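Local atomic coordinates of lipolytic protein G-D-S-L family (Chitinophaga pinensis, PDB entry 4Q7Q), a protein that is of unknown function but probably hydrolyses ester bonds, as a possible lipase of the GDSL family of the SGNH hydrolase clan. Residues M130-F135 and N143-S148; N188-K193 and N231-G236. All coordinates share one frame; numbering follows the deposited sequence.

Interaction 1 of 2, residues M130-F135 and N143-S148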
HETATM    1  N   MSE A 130       1.876   1.662  -4.097  1.00 16.34           N
HETATM    2  CA  MSE A 130       2.291   0.873  -5.239  1.00 15.97           C
HETATM    3  C   MSE A 130       1.211   0.953  -6.307  1.00 14.53           C
HETATM    4  O   MSE A 130       0.036   1.144  -6.002  1.00 15.00           O
HETATM    5  CB  MSE A 130       2.489  -0.581  -4.809  1.00 16.46           C
HETATM    6  CG  MSE A 130       3.141  -1.452  -5.871  1.00 18.59           C
HETATM    7 SE   MSE A 130       3.732  -3.203  -5.220  0.83 25.02          SE
HETATM    8  CE  MSE A 130       2.001  -4.096  -5.230  1.00 22.91           C
ATOM      9  N   GLN A 131       1.598   0.797  -7.567  1.00 14.04           N
ATOM     10  CA  GLN A 131       0.592   0.621  -8.602  1.00 14.55           C
ATOM     11  C   GLN A 131      -0.225  -0.632  -8.302  1.00 15.48           C
ATOM     12  O   GLN A 131       0.203  -1.522  -7.552  1.00 15.83           O
ATOM     13  CB  GLN A 131       1.233   0.571  -9.986  1.00 16.68           C
ATOM     14  CG  GLN A 131       1.877   1.897 -10.345  1.00 17.59           C
ATOM     15  CD  GLN A 131       2.412   1.949 -11.755  1.00 19.77           C
ATOM     16  OE1 GLN A 131       1.697   1.663 -12.721  1.00 21.24           O
ATOM     17  NE2 GLN A 131       3.671   2.338 -11.887  1.00 22.93           N
ATOM     18  N   ARG A 132      -1.424  -0.680  -8.851  1.00 14.44           N
ATOM     19  CA  ARG A 132      -2.315  -1.799  -8.597  1.00 14.71           C
ATOM     20  C   ARG A 132      -3.077  -2.138  -9.856  1.00 14.07           C
ATOM     21  O   ARG A 132      -3.508  -1.245 -10.595  1.00 15.57           O
ATOM     22  CB  ARG A 132      -3.294  -1.453  -7.469  1.00 14.10           C
ATOM     23  CG  ARG A 132      -3.974  -0.105  -7.609  1.00 14.05           C
ATOM     24  CD  ARG A 132      -4.782   0.263  -6.378  1.00 13.99           C
ATOM     25  NE  ARG A 132      -6.011  -0.517  -6.261  1.00 13.94           N
ATOM     26  CZ  ARG A 132      -6.857  -0.424  -5.241  1.00 14.07           C
ATOM     27  NH1 ARG A 132      -6.595   0.408  -4.232  1.00 14.83           N
ATOM     28  NH2 ARG A 132      -7.960  -1.160  -5.227  1.00 15.81           N
ATOM     29  N   ASN A 133      -3.221  -3.426 -10.134  1.00 13.98           N
ATOM     30  CA  ASN A 133      -4.079  -3.811 -11.239  1.00 15.29           C
ATOM     31  C   ASN A 133      -5.476  -4.121 -10.718  1.00 15.23           C
ATOM     32  O   ASN A 133      -5.781  -3.795  -9.569  1.00 16.05           O
ATOM     33  CB  ASN A 133      -3.483  -4.951 -12.064  1.00 15.89           C
ATOM     34  CG  ASN A 133      -3.720  -4.756 -13.540  1.00 15.99           C
ATOM     35  OD1 ASN A 133      -4.824  -4.407 -13.947  1.00 16.37           O
ATOM     36  ND2 ASN A 133      -2.682  -4.946 -14.350  1.00 18.69           N
ATOM     37  N   ASP A 134      -6.326  -4.712 -11.553  1.00 15.24           N
ATOM     38  CA  ASP A 134      -7.675  -5.063 -11.119  1.00 17.19           C
ATOM     39  C   ASP A 134      -7.585  -5.922  -9.866  1.00 17.51           C
ATOM     40  O   ASP A 134      -6.896  -6.940  -9.848  1.00 18.67           O
ATOM     41  CB  ASP A 134      -8.404  -5.859 -12.205  1.00 17.86           C
ATOM     42  CG  ASP A 134      -8.829  -5.009 -13.386  1.00 18.11           C
ATOM     43  OD1 ASP A 134      -8.510  -3.804 -13.444  1.00 18.14           O
ATOM     44  OD2 ASP A 134      -9.499  -5.571 -14.269  1.00 19.81           O
ATOM     45  N   PHE A 135      -8.289  -5.502  -8.823  1.00 15.88           N
ATOM     46  CA  PHE A 135      -8.297  -6.206  -7.553  1.00 16.31           C
ATOM     47  C   PHE A 135      -9.560  -7.035  -7.416  1.00 16.01           C
ATOM     48  O   PHE A 135     -10.649  -6.548  -7.709  1.00 17.43           O
ATOM     49  CB  PHE A 135      -8.235  -5.182  -6.421  1.00 16.78           C
ATOM     50  CG  PHE A 135      -8.664  -5.717  -5.080  1.00 16.54           C
ATOM     51  CD1 PHE A 135      -7.910  -6.677  -4.434  1.00 17.36           C
ATOM     52  CD2 PHE A 135      -9.813  -5.244  -4.459  1.00 17.03           C
ATOM     53  CE1 PHE A 135      -8.293  -7.165  -3.193  1.00 16.80           C
ATOM     54  CE2 PHE A 135     -10.198  -5.720  -3.217  1.00 17.74           C
ATOM     55  CZ  PHE A 135      -9.439  -6.688  -2.583  1.00 16.79           C
ATOM     56  N   ASN A 143     -16.299  -8.034  -3.818  1.00 22.85           N
ATOM     57  CA  ASN A 143     -15.436  -6.928  -3.450  1.00 21.86           C
ATOM     58  C   ASN A 143     -14.309  -6.873  -4.468  1.00 19.95           C
ATOM     59  O   ASN A 143     -13.386  -7.691  -4.446  1.00 19.50           O
ATOM     60  CB  ASN A 143     -14.882  -7.133  -2.042  1.00 23.01           C
ATOM     61  CG  ASN A 143     -14.177  -5.910  -1.504  1.00 25.86           C
ATOM     62  OD1 ASN A 143     -13.590  -5.125  -2.251  1.00 26.54           O
ATOM     63  ND2 ASN A 143     -14.237  -5.736  -0.190  1.00 28.98           N
ATOM     64  N   ASN A 144     -14.406  -5.918  -5.378  1.00 18.22           N
ATOM     65  CA  ASN A 144     -13.413  -5.785  -6.423  1.00 18.94           C
ATOM     66  C   ASN A 144     -13.237  -4.327  -6.842  1.00 17.74           C
ATOM     67  O   ASN A 144     -14.040  -3.471  -6.474  1.00 22.41           O
ATOM     68  CB  ASN A 144     -13.767  -6.687  -7.615  1.00 19.92           C
ATOM     69  CG  ASN A 144     -15.132  -6.380  -8.201  1.00 23.11           C
ATOM     70  OD1 ASN A 144     -15.330  -5.344  -8.834  1.00 24.57           O
ATOM     71  ND2 ASN A 144     -16.083  -7.287  -7.995  1.00 23.11           N
ATOM     72  N   ALA A 145     -12.188  -4.049  -7.610  1.00 16.02           N
ATOM     73  CA  ALA A 145     -11.864  -2.680  -8.010  1.00 15.14           C
ATOM     74  C   ALA A 145     -11.023  -2.706  -9.271  1.00 15.37           C
ATOM     75  O   ALA A 145     -10.290  -3.655  -9.510  1.00 17.31           O
ATOM     76  CB  ALA A 145     -11.101  -1.975  -6.903  1.00 15.89           C
ATOM     77  N   PHE A 146     -11.130  -1.664 -10.087  1.00 15.16           N
ATOM     78  CA  PHE A 146     -10.286  -1.585 -11.269  1.00 15.30           C
ATOM     79  C   PHE A 146      -8.891  -1.075 -10.936  1.00 14.82           C
ATOM     80  O   PHE A 146      -8.675  -0.504  -9.865  1.00 15.47           O
ATOM     81  CB  PHE A 146     -10.939  -0.764 -12.381  1.00 15.74           C
ATOM     82  CG  PHE A 146     -11.273   0.657 -12.010  1.00 15.85           C
ATOM     83  CD1 PHE A 146     -10.298   1.642 -11.995  1.00 16.62           C
ATOM     84  CD2 PHE A 146     -12.590   1.017 -11.749  1.00 15.73           C
ATOM     85  CE1 PHE A 146     -10.628   2.956 -11.700  1.00 16.11           C
ATOM     86  CE2 PHE A 146     -12.934   2.319 -11.452  1.00 16.88           C
ATOM     87  CZ  PHE A 146     -11.954   3.295 -11.429  1.00 16.61           C
ATOM     88  N   GLY A 147      -7.951  -1.304 -11.852  1.00 15.19           N
ATOM     89  CA  GLY A 147      -6.559  -0.956 -11.627  1.00 15.87           C
ATOM     90  C   GLY A 147      -6.235   0.509 -11.846  1.00 15.84           C
ATOM     91  O   GLY A 147      -7.058   1.272 -12.357  1.00 17.04           O
ATOM     92  N   SER A 148      -5.011   0.896 -11.500  1.00 15.76           N
ATOM     93  CA  SER A 148      -4.632   2.310 -11.534  1.00 15.90           C
ATOM     94  C   SER A 148      -4.303   2.831 -12.941  1.00 16.65           C
ATOM     95  O   SER A 148      -3.859   3.956 -13.102  1.00 17.57           O
ATOM     96  CB  SER A 148      -3.501   2.606 -10.531  1.00 16.50           C
ATOM     97  OG  SER A 148      -2.412   1.704 -10.668  1.00 15.82           O
TER
HETATM   98  O   HOH W   1      -0.742   2.851 -12.521  1.00 21.05           O
HETATM   99  O   HOH W   2      -7.448  -2.168  -8.034  1.00 15.19           O
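Phe135 and Ala145 face each other as an antiparallel hydrogen-bonded pair. Phe135 N gives a bond of 2.8 Å to Ala145 O, and Ala145 N returns one of 2.9 Å to Phe135 O. The two side chains lie on the same face of this small sheet. The Phe135 ring reaches along the strand toward Asn143, because CG stands anti to the backbone N (chi1 162°). Its CE2 meets Asn143 OD1 at 3.6 Å, with the oxygen at the ring edge and the amide plane turned 83° from the ring. Arg132 NH2 packs against Ala145 CB at 3.7 Å, and Arg132 NH1 bonds Thr80 OG1. A water in the plane of the guanidinium, at its edge, accepts a hydrogen bond from Arg132 NE (water O to NE 2.8 Å) and donates to Asn133 O and Phe146 O, so it ties the two backbones together. Further along, Ser148 N bonds Arg132 O at 2.8 Å in a nearly straight line, N-H...O 165°. Gly147 passes so close to the backbone of Arg132 and Asn133 that a CB would clash there. Asp134 OD1 accepts from Gly147 N at 3.0 Å on the anti side of the carboxylate; the bond is bent. Tyr149 OH also bonds OD1, while OD2 forms a salt bridge with Lys193. A leucine in place of Asp134 would probably leave Gly147 N and the Lys193 charge without their mates. Helix 80-85 covers part of the contact, with Trp84 against Arg132 and Ala145. Strands 135-136 and 144-145 form a short beta hairpin in the chain beyond strand 123-127 of the parallel sheet. Phe135 also packs on Asp235, which places the hairpin beside the probable Ser-His-Asp site of this SGNH hydrolase.

Interaction 2 of 2, residues N188-K193 and N231-G236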
ATOM      1  N   ASN A 188       3.205  -6.465 -14.413  1.00 24.04           N
ATOM      2  CA  ASN A 188       3.763  -7.502 -13.554  1.00 23.67           C
ATOM      3  C   ASN A 188       2.965  -7.756 -12.291  1.00 22.44           C
ATOM      4  O   ASN A 188       3.400  -8.513 -11.435  1.00 21.84           O
ATOM      5  CB  ASN A 188       5.215  -7.183 -13.197  1.00 26.75           C
ATOM      6  CG  ASN A 188       6.166  -7.519 -14.315  1.00 31.38           C
ATOM      7  OD1 ASN A 188       5.979  -8.509 -15.017  1.00 33.80           O
ATOM      8  ND2 ASN A 188       7.186  -6.692 -14.497  1.00 33.78           N
HETATM    9  N   MSE A 189       1.804  -7.125 -12.160  1.00 21.08           N
HETATM   10  CA  MSE A 189       0.986  -7.336 -10.970  1.00 20.39           C
HETATM   11  C   MSE A 189       0.424  -8.755 -10.905  1.00 20.20           C
HETATM   12  O   MSE A 189       0.535  -9.421  -9.879  1.00 20.36           O
HETATM   13  CB  MSE A 189      -0.131  -6.299 -10.892  1.00 21.69           C
HETATM   14  CG  MSE A 189       0.390  -4.886 -10.729  1.00 23.66           C
HETATM   15 SE   MSE A 189       1.270  -4.663  -9.009  0.78 27.22          SE
HETATM   16  CE  MSE A 189       2.482  -3.187  -9.438  1.00 25.66           C
ATOM     17  N   VAL A 190      -0.172  -9.215 -12.006  1.00 21.76           N
ATOM     18  CA  VAL A 190      -0.717 -10.572 -12.082  1.00 22.91           C
ATOM     19  C   VAL A 190      -0.408 -11.167 -13.451  1.00 22.98           C
ATOM     20  O   VAL A 190      -0.266 -10.429 -14.422  1.00 26.40           O
ATOM     21  CB  VAL A 190      -2.252 -10.598 -11.855  1.00 24.14           C
ATOM     22  CG1 VAL A 190      -2.604 -10.202 -10.425  1.00 23.44           C
ATOM     23  CG2 VAL A 190      -2.966  -9.696 -12.874  1.00 26.40           C
ATOM     24  N   LYS A 191      -0.279 -12.492 -13.528  1.00 22.33           N
ATOM     25  CA  LYS A 191       0.040 -13.151 -14.799  1.00 22.30           C
ATOM     26  C   LYS A 191      -1.142 -13.154 -15.769  1.00 21.87           C
ATOM     27  O   LYS A 191      -0.964 -13.043 -16.985  1.00 23.49           O
ATOM     28  CB  LYS A 191       0.497 -14.597 -14.565  1.00 24.33           C
ATOM     29  CG  LYS A 191       1.738 -14.754 -13.702  1.00 27.43           C
ATOM     30  CD  LYS A 191       2.973 -14.239 -14.407  1.00 29.53           C
ATOM     31  CE  LYS A 191       4.234 -14.557 -13.612  1.00 31.26           C
ATOM     32  NZ  LYS A 191       4.495 -16.021 -13.543  1.00 33.35           N
ATOM     33  N   PHE A 192      -2.345 -13.306 -15.228  1.00 20.80           N
ATOM     34  CA  PHE A 192      -3.554 -13.349 -16.044  1.00 19.38           C
ATOM     35  C   PHE A 192      -4.769 -13.254 -15.147  1.00 18.15           C
ATOM     36  O   PHE A 192      -4.663 -13.385 -13.925  1.00 19.49           O
ATOM     37  CB  PHE A 192      -3.633 -14.642 -16.872  1.00 21.64           C
ATOM     38  CG  PHE A 192      -3.656 -15.901 -16.041  1.00 22.93           C
ATOM     39  CD1 PHE A 192      -2.475 -16.550 -15.708  1.00 22.98           C
ATOM     40  CD2 PHE A 192      -4.859 -16.425 -15.581  1.00 24.58           C
ATOM     41  CE1 PHE A 192      -2.492 -17.704 -14.942  1.00 24.32           C
ATOM     42  CE2 PHE A 192      -4.882 -17.577 -14.812  1.00 25.37           C
ATOM     43  CZ  PHE A 192      -3.692 -18.214 -14.493  1.00 25.52           C
ATOM     44  N   LYS A 193      -5.914 -13.010 -15.774  1.00 17.60           N
ATOM     45  CA  LYS A 193      -7.203 -13.090 -15.119  1.00 18.76           C
ATOM     46  C   LYS A 193      -7.942 -14.236 -15.805  1.00 19.27           C
ATOM     47  O   LYS A 193      -8.025 -14.275 -17.026  1.00 19.46           O
ATOM     48  CB  LYS A 193      -7.952 -11.774 -15.311  1.00 22.84           C
ATOM     49  CG  LYS A 193      -8.703 -11.249 -14.097  1.00 24.93           C
ATOM     50  CD  LYS A 193      -9.298  -9.882 -14.414  1.00 25.14           C
ATOM     51  CE  LYS A 193     -10.193  -9.347 -13.311  1.00 27.62           C
ATOM     52  NZ  LYS A 193     -10.838  -8.079 -13.760  1.00 28.11           N
ATOM     53  N   ASN A 231       2.002 -12.766  -9.374  1.00 19.54           N
ATOM     54  CA  ASN A 231       3.282 -12.209  -9.799  1.00 18.58           C
ATOM     55  C   ASN A 231       3.799 -11.254  -8.717  1.00 18.79           C
ATOM     56  O   ASN A 231       4.342 -11.712  -7.715  1.00 20.64           O
ATOM     57  CB  ASN A 231       3.180 -11.547 -11.173  1.00 19.98           C
ATOM     58  CG  ASN A 231       4.540 -11.288 -11.797  1.00 22.40           C
ATOM     59  OD1 ASN A 231       5.555 -11.255 -11.107  1.00 24.30           O
ATOM     60  ND2 ASN A 231       4.566 -11.109 -13.114  1.00 24.10           N
ATOM     61  N   LEU A 232       3.636  -9.948  -8.899  1.00 17.86           N
ATOM     62  CA  LEU A 232       3.988  -9.007  -7.835  1.00 16.99           C
ATOM     63  C   LEU A 232       2.913  -8.933  -6.759  1.00 16.69           C
ATOM     64  O   LEU A 232       3.189  -8.500  -5.637  1.00 16.98           O
ATOM     65  CB  LEU A 232       4.234  -7.608  -8.391  1.00 18.12           C
ATOM     66  CG  LEU A 232       5.476  -7.411  -9.250  1.00 21.07           C
ATOM     67  CD1 LEU A 232       5.495  -5.979  -9.748  1.00 22.56           C
ATOM     68  CD2 LEU A 232       6.723  -7.730  -8.435  1.00 22.16           C
ATOM     69  N   THR A 233       1.689  -9.308  -7.129  1.00 17.17           N
ATOM     70  CA  THR A 233       0.554  -9.389  -6.212  1.00 17.05           C
ATOM     71  C   THR A 233      -0.109 -10.753  -6.352  1.00 17.31           C
ATOM     72  O   THR A 233       0.136 -11.474  -7.327  1.00 18.46           O
ATOM     73  CB  THR A 233      -0.532  -8.326  -6.510  1.00 16.48           C
ATOM     74  OG1 THR A 233      -1.194  -8.628  -7.753  1.00 16.95           O
ATOM     75  CG2 THR A 233       0.068  -6.922  -6.537  1.00 17.46           C
ATOM     76  N   TYR A 234      -0.958 -11.104  -5.390  1.00 17.36           N
ATOM     77  CA  TYR A 234      -1.700 -12.360  -5.470  1.00 17.55           C
ATOM     78  C   TYR A 234      -3.167 -12.123  -5.845  1.00 17.94           C
ATOM     79  O   TYR A 234      -3.903 -13.073  -6.109  1.00 19.93           O
ATOM     80  CB  TYR A 234      -1.573 -13.183  -4.170  1.00 18.06           C
ATOM     81  CG  TYR A 234      -2.164 -12.506  -2.947  1.00 17.67           C
ATOM     82  CD1 TYR A 234      -3.534 -12.582  -2.674  1.00 18.09           C
ATOM     83  CD2 TYR A 234      -1.365 -11.778  -2.076  1.00 18.17           C
ATOM     84  CE1 TYR A 234      -4.088 -11.945  -1.568  1.00 18.41           C
ATOM     85  CE2 TYR A 234      -1.911 -11.148  -0.967  1.00 19.17           C
ATOM     86  CZ  TYR A 234      -3.273 -11.235  -0.721  1.00 18.37           C
ATOM     87  OH  TYR A 234      -3.816 -10.598   0.378  1.00 18.52           O
ATOM     88  N   ASP A 235      -3.580 -10.857  -5.890  1.00 17.11           N
ATOM     89  CA  ASP A 235      -4.981 -10.520  -6.148  1.00 17.18           C
ATOM     90  C   ASP A 235      -5.145  -9.206  -6.916  1.00 16.19           C
ATOM     91  O   ASP A 235      -6.236  -8.641  -6.951  1.00 16.75           O
ATOM     92  CB  ASP A 235      -5.768 -10.442  -4.832  1.00 16.39           C
ATOM     93  CG  ASP A 235      -5.258  -9.346  -3.907  1.00 16.30           C
ATOM     94  OD1 ASP A 235      -4.367  -8.568  -4.326  1.00 16.31           O
ATOM     95  OD2 ASP A 235      -5.759  -9.254  -2.764  1.00 16.15           O
ATOM     96  N   GLY A 236      -4.062  -8.717  -7.509  1.00 16.89           N
ATOM     97  CA  GLY A 236      -4.107  -7.462  -8.239  1.00 16.15           C
ATOM     98  C   GLY A 236      -3.572  -6.289  -7.444  1.00 15.15           C
ATOM     99  O   GLY A 236      -3.097  -5.305  -8.017  1.00 17.94           O
TER
HETATM  100  O   HOH W   3       2.656 -10.425 -15.094  1.00 26.46           O
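Met189 O is gripped twice by Thr233. The backbone N of Thr233 comes in the carbonyl plane, on a lone pair, at 3.0 Å from Met189 O. Thr233 OG1 donates from above that plane, at 2.9 Å from Met189 O. The same OG1 accepts from Gly236 N at 2.9 Å, which makes an ST motif. This turn carries Asp235, whose OD2 bonds His238 ND1, consistent with the Ser-His-Asp triad of SGNH hydrolases. The Thr233 hydroxyl sits between the backbone N and the carbonyl carbon (chi1 69°), where it can serve both bonds. CG2, its other branch, touches the selenium of Met189, a selenomethionine. Val190 CG1 packs beside OG1 and Gly236 N. One residue back, Leu232 N bonds Asn188 O at 2.9 Å, and Leu232 CD1 lies against Asn188 CB. Leu232 also touches Lys242 and Ile246 of helix 241-257. Asn231 has the most surface covered here. The side chains of Asn231 and Lys191 cross at about a right angle, with Lys191 CE 3.5 Å from Asn231 ND2. A water accepts from Asn231 ND2 at 2.8 Å and donates to Val190 O at 3.0 Å.

Interaction 1 closes before interaction 2 opens along the chain, and their centres lie about 10 Å apart on the same side of the chain's centre. Neither uses the strands of the five-stranded parallel sheet. Interaction 1 starts in the loop after strand 123-127. Interaction 2 joins the loop before strand 193-196 to the loop before helix 241-257. The two meet directly: Asn133 N probably bonds Gly236 O, 2.8 Å away, and Met189 CE packs on Gln131 O. Interaction 1 reaches Asp235 through Phe135, and interaction 2 fixes the turn that carries Asp235. Both contacts therefore lie beside the probable Ser-His-Asp site.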